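PDB 2OHW: YueI protein from Bacillus subtilis, which is of unknown function and belongs to the DUF1694 family, built as a mixed four-stranded sheet with helices packed around it. Local coordinates for residues G17-E20 and D24-H27. Numbering follows the deposited sequence.
Sequences GPLE and DERH
Leu19 and Glu25 mark the closest approach of the two backbones, their CA atoms 6.2 Å apart, where the loop 17-20, extended through Leu19, passes helix 22-28. One hydrogen bond joins them: the backbone N of Leu19 donates to OE2 of Glu25 over 3.0 Å, with an N-H...O angle of 155°. The N-H reaches OE2 on the anti side of the carboxylate, 16° out of its plane, and Pro18 CB lies 3.6 Å from the same oxygen. Glu25 gets there with CG anti to its carbonyl carbon and the chain extended beyond it, while OE1 accepts from the backbone N of Arg34; the buried carboxylate is thus held through both oxygens. The aliphatic part of Glu25 runs alongside Leu19 in the opposite direction, CG lying 3.7 Å from Leu19 CB. Replacing Glu25 by an alanine is likely to leave the N-H groups of Leu19 and Arg34 without this acceptor and to open a gap beside the leucine. Leu19 CD1 reaches farther over the helix, 3.9 Å from the carbonyl carbon of Asp24 and 4.0 Å from its CB. Farther along the loop, the carboxylates of Glu20 and Asp24 come close, OE2 to OD2 3.3 Å, with their planes 59° apart; the like charges probably repel, and a long, weak ion pair from Lys6 NZ to Glu20 OE1 may offset part of this. Asp24 N bonds to OG1 of Thr21, a side-chain-to-backbone bond in the first turn of helix 22-28. Leu19 also touches Met7 and Tyr10, and the Tyr10 hydroxyl bonds to Gly17 O, so this surface loop is fastened both to helix 5-12 and to helix 22-28, which precedes the edge strand 37-42 of the sheet.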
loop_
_atom_site.group_PDB
_atom_site.type_symbol
_atom_site.label_atom_id
_atom_site.label_comp_id
_atom_site.label_asym_id
_atom_site.label_seq_id
_atom_site.Cartn_x
_atom_site.Cartn_y
_atom_site.Cartn_z
ATOM N N GLY A 17 -1.823 8.484 10.876
ATOM C CA GLY A 17 -0.696 8.932 11.692
ATOM C C GLY A 17 0.491 7.985 11.765
ATOM O O GLY A 17 0.488 6.915 11.158
ATOM N N PRO A 18 1.523 8.369 12.536
ATOM C CA PRO A 18 2.740 7.568 12.579
ATOM C C PRO A 18 2.630 6.375 13.523
ATOM O O PRO A 18 1.715 6.315 14.356
ATOM C CB PRO A 18 3.773 8.559 13.117
ATOM C CG PRO A 18 2.987 9.442 14.044
ATOM C CD PRO A 18 1.604 9.550 13.423
ATOM N N LEU A 19 3.566 5.438 13.394
ATOM C CA LEU A 19 3.724 4.387 14.391
ATOM C C LEU A 19 4.823 4.787 15.366
ATOM O O LEU A 19 5.440 5.840 15.203
ATOM C CB LEU A 19 4.046 3.056 13.727
ATOM C CG LEU A 19 2.949 2.530 12.800
ATOM C CD1 LEU A 19 3.381 1.238 12.136
ATOM C CD2 LEU A 19 1.645 2.338 13.567
ATOM N N GLU A 20 5.059 3.948 16.371
ATOM C CA GLU A 20 6.034 4.256 17.424
ATOM C C GLU A 20 7.480 4.369 16.926
ATOM O O GLU A 20 8.228 5.237 17.381
ATOM C CB GLU A 20 5.935 3.273 18.609
ATOM C CG GLU A 20 5.450 1.861 18.282
ATOM C CD GLU A 20 5.790 0.854 19.372
ATOM O OE1 GLU A 20 4.907 0.547 20.198
ATOM O OE2 GLU A 20 6.941 0.374 19.410
ATOM N N ASP A 24 8.989 -0.120 12.541
ATOM C CA ASP A 24 7.601 -0.576 12.570
ATOM C C ASP A 24 6.905 -0.192 11.265
ATOM O O ASP A 24 6.219 -1.005 10.647
ATOM C CB ASP A 24 6.834 0.068 13.728
ATOM C CG ASP A 24 7.120 -0.579 15.073
ATOM O OD1 ASP A 24 7.544 -1.757 15.119
ATOM O OD2 ASP A 24 6.898 0.109 16.098
ATOM N N GLU A 25 7.096 1.060 10.861
ATOM C CA GLU A 25 6.462 1.569 9.658
ATOM C C GLU A 25 6.975 0.846 8.423
ATOM O O GLU A 25 6.182 0.448 7.570
ATOM C CB GLU A 25 6.685 3.075 9.521
ATOM C CG GLU A 25 5.989 3.877 10.627
ATOM C CD GLU A 25 6.254 5.365 10.564
ATOM O OE1 GLU A 25 6.907 5.820 9.600
ATOM O OE2 GLU A 25 5.798 6.091 11.480
ATOM N N ARG A 26 8.292 0.653 8.345
ATOM C CA ARG A 26 8.871 -0.016 7.189
ATOM C C ARG A 26 8.391 -1.452 7.082
ATOM O O ARG A 26 8.144 -1.952 5.982
ATOM C CB ARG A 26 10.398 0.035 7.236
ATOM C CG ARG A 26 10.963 1.443 7.112
ATOM C CD ARG A 26 12.456 1.401 6.811
ATOM N NE ARG A 26 13.075 2.702 7.009
ATOM C CZ ARG A 26 13.127 3.658 6.090
ATOM N NH1 ARG A 26 12.584 3.475 4.887
ATOM N NH2 ARG A 26 13.721 4.811 6.377
ATOM N N HIS A 27 8.247 -2.114 8.227
ATOM C CA HIS A 27 7.765 -3.490 8.230
ATOM C C HIS A 27 6.299 -3.624 7.811
ATOM O O HIS A 27 5.904 -4.673 7.304
ATOM C CB HIS A 27 8.013 -4.155 9.582
ATOM C CG HIS A 27 9.467 -4.303 9.923
ATOM N ND1 HIS A 27 9.971 -4.024 11.175
ATOM C CD2 HIS A 27 10.522 -4.703 9.173
ATOM C CE1 HIS A 27 11.273 -4.248 11.183
ATOM N NE2 HIS A 27 11.633 -4.658 9.979
#